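Local coordinates for protein transcriptional regulator (Vibrio vulnificus, PDB 4IVN) that binds N-acetylmannosamine 6-phosphate and acts as a transcriptional repressor that regulates the catabolism of sialic acid, at residues P17-I29 against L44-L58. Numbering follows the deposited sequence.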
# COMPACT_ATOMS: atom_id res chain seq x y z
N PRO A 17 -11.75 -45.68 5.38
CA PRO A 17 -11.02 -45.93 6.63
C PRO A 17 -11.09 -44.82 7.71
O PRO A 17 -10.68 -45.09 8.84
CB PRO A 17 -9.55 -46.10 6.16
CG PRO A 17 -9.47 -45.44 4.83
CD PRO A 17 -10.84 -45.61 4.21
N PHE A 18 -11.59 -43.62 7.39
CA PHE A 18 -11.68 -42.54 8.39
C PHE A 18 -12.77 -42.79 9.42
O PHE A 18 -13.87 -43.27 9.07
CB PHE A 18 -11.98 -41.17 7.74
CG PHE A 18 -10.90 -40.66 6.82
CD1 PHE A 18 -9.61 -41.23 6.80
CD2 PHE A 18 -11.16 -39.57 5.97
CE1 PHE A 18 -8.62 -40.74 5.94
CE2 PHE A 18 -10.17 -39.08 5.11
CZ PHE A 18 -8.90 -39.66 5.11
N SER A 19 -12.46 -42.40 10.67
CA SER A 19 -13.41 -42.32 11.79
C SER A 19 -14.57 -41.35 11.55
O SER A 19 -14.48 -40.50 10.67
CB SER A 19 -12.67 -41.87 13.07
OG SER A 19 -12.34 -40.48 12.99
N LYS A 20 -15.64 -41.46 12.35
CA LYS A 20 -16.79 -40.55 12.26
C LYS A 20 -16.35 -39.08 12.37
O LYS A 20 -16.82 -38.23 11.60
CB LYS A 20 -17.89 -40.84 13.30
CG LYS A 20 -19.09 -39.89 13.13
CD LYS A 20 -20.43 -40.44 13.58
CE LYS A 20 -20.97 -39.63 14.74
NZ LYS A 20 -22.38 -39.98 15.05
N LYS A 21 -15.50 -38.77 13.34
CA LYS A 21 -15.15 -37.40 13.60
C LYS A 21 -14.44 -36.83 12.34
O LYS A 21 -14.80 -35.74 11.83
CB LYS A 21 -14.30 -37.29 14.87
CG LYS A 21 -14.40 -35.94 15.58
CD LYS A 21 -14.18 -36.06 17.10
CE LYS A 21 -13.45 -34.86 17.74
NZ LYS A 21 -13.90 -33.45 17.50
N LEU A 22 -13.44 -37.56 11.85
CA LEU A 22 -12.73 -37.20 10.61
C LEU A 22 -13.69 -37.12 9.38
O LEU A 22 -13.52 -36.25 8.54
CB LEU A 22 -11.55 -38.16 10.36
CG LEU A 22 -10.10 -37.89 10.81
CD1 LEU A 22 -9.89 -36.76 11.80
CD2 LEU A 22 -9.50 -39.15 11.40
N ARG A 23 -14.70 -37.99 9.34
CA ARG A 23 -15.71 -38.05 8.24
C ARG A 23 -16.51 -36.78 8.17
O ARG A 23 -16.86 -36.33 7.07
CB ARG A 23 -16.72 -39.22 8.39
CG ARG A 23 -16.21 -40.58 7.91
CD ARG A 23 -17.33 -41.63 7.78
NE ARG A 23 -17.02 -42.54 6.66
CZ ARG A 23 -17.50 -42.42 5.41
NH1 ARG A 23 -18.36 -41.46 5.08
NH2 ARG A 23 -17.12 -43.29 4.49
N VAL A 24 -16.80 -36.21 9.34
CA VAL A 24 -17.54 -34.95 9.39
C VAL A 24 -16.72 -33.89 8.68
O VAL A 24 -17.23 -33.11 7.86
CB VAL A 24 -17.80 -34.55 10.85
CG1 VAL A 24 -18.18 -33.08 10.95
CG2 VAL A 24 -18.93 -35.44 11.45
N VAL A 25 -15.42 -33.87 8.96
CA VAL A 25 -14.57 -32.84 8.35
C VAL A 25 -14.37 -33.17 6.88
O VAL A 25 -14.37 -32.26 6.04
CB VAL A 25 -13.19 -32.75 9.04
CG1 VAL A 25 -12.35 -31.64 8.39
CG2 VAL A 25 -13.32 -32.47 10.55
N ALA A 26 -14.18 -34.47 6.55
CA ALA A 26 -13.99 -34.83 5.15
C ALA A 26 -15.25 -34.40 4.39
O ALA A 26 -15.16 -33.75 3.33
CB ALA A 26 -13.66 -36.33 5.00
N ASP A 27 -16.41 -34.63 4.97
CA ASP A 27 -17.71 -34.32 4.29
C ASP A 27 -17.95 -32.82 4.06
O ASP A 27 -18.44 -32.41 2.97
CB ASP A 27 -18.91 -34.89 5.04
CG ASP A 27 -19.16 -36.34 4.72
OD1 ASP A 27 -18.78 -36.80 3.63
OD2 ASP A 27 -19.77 -37.05 5.56
N TYR A 28 -17.66 -32.04 5.10
CA TYR A 28 -17.75 -30.58 5.00
C TYR A 28 -16.83 -30.07 3.88
O TYR A 28 -17.24 -29.22 3.09
CB TYR A 28 -17.46 -29.87 6.33
CG TYR A 28 -17.55 -28.37 6.26
CD1 TYR A 28 -18.71 -27.69 6.68
CD2 TYR A 28 -16.46 -27.58 5.80
CE1 TYR A 28 -18.79 -26.28 6.59
CE2 TYR A 28 -16.54 -26.19 5.74
CZ TYR A 28 -17.71 -25.55 6.14
OH TYR A 28 -17.78 -24.17 6.04
N ILE A 29 -15.61 -30.58 3.79
CA ILE A 29 -14.72 -30.11 2.77
C ILE A 29 -15.20 -30.49 1.37
O ILE A 29 -15.12 -29.67 0.44
CB ILE A 29 -13.28 -30.64 2.99
CG1 ILE A 29 -12.74 -30.13 4.34
CG2 ILE A 29 -12.38 -30.09 1.91
CD1 ILE A 29 -11.46 -30.80 4.86
N LEU A 44 -12.29 -23.72 9.79
CA LEU A 44 -12.68 -25.12 9.43
C LEU A 44 -13.11 -25.91 10.68
O LEU A 44 -14.09 -26.67 10.65
CB LEU A 44 -11.51 -25.83 8.78
CG LEU A 44 -11.86 -27.22 8.24
CD1 LEU A 44 -13.13 -27.19 7.42
CD2 LEU A 44 -10.70 -27.78 7.46
N ALA A 45 -12.37 -25.69 11.77
CA ALA A 45 -12.69 -26.26 13.06
C ALA A 45 -14.04 -25.82 13.58
O ALA A 45 -14.89 -26.67 13.97
CB ALA A 45 -11.58 -26.01 14.08
N ARG A 46 -14.27 -24.51 13.60
CA ARG A 46 -15.57 -23.98 14.01
C ARG A 46 -16.72 -24.45 13.14
O ARG A 46 -17.76 -24.87 13.65
CB ARG A 46 -15.58 -22.45 13.93
CG ARG A 46 -14.73 -21.72 14.93
CD ARG A 46 -14.76 -20.22 14.59
NE ARG A 46 -15.85 -19.48 15.27
CZ ARG A 46 -17.00 -19.08 14.72
NH1 ARG A 46 -17.32 -19.30 13.44
NH2 ARG A 46 -17.84 -18.43 15.47
N ASN A 47 -16.58 -24.30 11.83
CA ASN A 47 -17.67 -24.66 10.94
C ASN A 47 -18.05 -26.15 10.99
O ASN A 47 -19.15 -26.53 10.61
CB ASN A 47 -17.30 -24.30 9.52
CG ASN A 47 -17.08 -22.83 9.35
OD1 ASN A 47 -17.64 -22.02 10.11
ND2 ASN A 47 -16.26 -22.45 8.39
N THR A 48 -17.11 -26.99 11.42
CA THR A 48 -17.39 -28.40 11.52
C THR A 48 -17.68 -28.84 12.96
O THR A 48 -18.02 -30.01 13.20
CB THR A 48 -16.20 -29.24 11.03
OG1 THR A 48 -15.05 -28.87 11.80
CG2 THR A 48 -15.99 -29.09 9.49
N GLN A 49 -17.56 -27.90 13.91
CA GLN A 49 -17.63 -28.20 15.35
C GLN A 49 -16.69 -29.35 15.77
O GLN A 49 -17.11 -30.31 16.45
CB GLN A 49 -19.07 -28.57 15.74
CG GLN A 49 -20.09 -27.43 15.82
CD GLN A 49 -21.51 -28.00 15.80
OE1 GLN A 49 -22.00 -28.42 14.76
NE2 GLN A 49 -22.16 -28.04 16.97
N THR A 50 -15.42 -29.28 15.37
CA THR A 50 -14.42 -30.28 15.74
C THR A 50 -13.24 -29.47 16.26
O THR A 50 -13.18 -28.26 16.07
CB THR A 50 -14.07 -31.23 14.53
OG1 THR A 50 -13.37 -30.51 13.49
CG2 THR A 50 -15.33 -31.81 13.90
N SER A 51 -12.26 -30.09 16.87
CA SER A 51 -11.07 -29.34 17.27
C SER A 51 -10.16 -29.04 16.05
O SER A 51 -10.30 -29.62 14.98
CB SER A 51 -10.31 -30.15 18.26
OG SER A 51 -9.99 -31.34 17.61
N GLU A 52 -9.20 -28.15 16.24
CA GLU A 52 -8.19 -27.99 15.23
C GLU A 52 -7.33 -29.24 15.15
O GLU A 52 -6.79 -29.55 14.10
CB GLU A 52 -7.31 -26.79 15.54
CG GLU A 52 -8.10 -25.51 15.67
CD GLU A 52 -7.20 -24.29 15.82
OE1 GLU A 52 -5.95 -24.43 15.69
OE2 GLU A 52 -7.75 -23.19 16.03
N ALA A 53 -7.20 -29.95 16.25
CA ALA A 53 -6.45 -31.25 16.19
C ALA A 53 -7.07 -32.27 15.21
O ALA A 53 -6.37 -33.08 14.57
CB ALA A 53 -6.35 -31.87 17.57
N THR A 54 -8.40 -32.29 15.18
CA THR A 54 -9.13 -33.21 14.31
C THR A 54 -8.84 -32.84 12.83
O THR A 54 -8.51 -33.70 12.01
CB THR A 54 -10.64 -33.20 14.59
OG1 THR A 54 -10.89 -33.52 15.96
CG2 THR A 54 -11.35 -34.26 13.71
N VAL A 55 -8.89 -31.54 12.54
CA VAL A 55 -8.69 -31.05 11.17
C VAL A 55 -7.27 -31.42 10.75
O VAL A 55 -7.07 -31.93 9.65
CB VAL A 55 -8.91 -29.51 11.13
CG1 VAL A 55 -8.63 -28.93 9.75
CG2 VAL A 55 -10.33 -29.16 11.55
N VAL A 56 -6.30 -31.17 11.65
CA VAL A 56 -4.90 -31.48 11.37
C VAL A 56 -4.74 -32.98 11.10
O VAL A 56 -4.07 -33.38 10.13
CB VAL A 56 -3.95 -31.06 12.53
CG1 VAL A 56 -2.56 -31.52 12.24
CG2 VAL A 56 -3.92 -29.53 12.74
N ARG A 57 -5.36 -33.82 11.95
CA ARG A 57 -5.25 -35.25 11.78
C ARG A 57 -5.79 -35.68 10.43
O ARG A 57 -5.16 -36.48 9.73
CB ARG A 57 -5.88 -36.04 12.95
CG ARG A 57 -5.37 -37.46 13.08
CD ARG A 57 -6.01 -38.21 14.26
NE ARG A 57 -6.89 -37.31 15.02
CZ ARG A 57 -8.10 -37.63 15.47
NH1 ARG A 57 -8.59 -38.86 15.28
NH2 ARG A 57 -8.82 -36.71 16.13
N LEU A 58 -6.93 -35.13 10.01
CA LEU A 58 -7.43 -35.41 8.66
C LEU A 58 -6.33 -35.04 7.60
O LEU A 58 -5.93 -35.87 6.76
CB LEU A 58 -8.75 -34.65 8.41
CG LEU A 58 -9.34 -34.72 7.00
CD1 LEU A 58 -9.73 -36.14 6.69
CD2 LEU A 58 -10.56 -33.86 6.79
O HOH W 1 -11.16 -39.74 15.14
O HOH W 2 -16.78 -32.75 17.54
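The helix-turn-helix of the N-terminal domain packs here against the helix that precedes it: Val25 and Leu58 interlock where helix 20-29 lies across helices 44-48 and 52-58, its axis 76° from that of the latter. Val25 is a knob among Leu44, Thr48, Thr54 and Leu58, and Leu58 in turn fills a hole lined by Leu22, Val25, Ala26 and Ile29. The two side chains run past each other in opposite directions, Val25 CG1 pressing tightly on Leu58 CD2 at 3.3 Å, while the other methyl of Leu58, CD1, meets Phe18 CE2 at 3.4 Å. Tyr28, its ring swung opposite the main-chain nitrogen (chi1 180°), reaches helix 44-48. Thr48 CG2 packs 3.6 Å from Tyr28 CB, Leu44 CD1 touches the ring, and Tyr28 OH hydrogen-bonds to Gln39.

The turn braces itself: Thr48 OG1 donates to Leu44 O at 2.7 Å and accepts from Thr50 OG1 at 2.9 Å, with Val25 CG2 3.5 Å from Thr50 OG1. At the solvent side Lys21 NZ gives a weak bond to Thr54 OG1 (3.4 Å), and one water links the same ammonium to Gln49 O. A second water joins Ser19 OG to Arg57 NH1, and Leu22 CD1 sits over one face of that guanidinium. A Schellman motif at Gln49 and Ser51 as N-cap shape this turn; two helices so joined, packed on a third through a common apolar core, characterise a helix-turn-helix DNA-binding domain, here of the RpiR family.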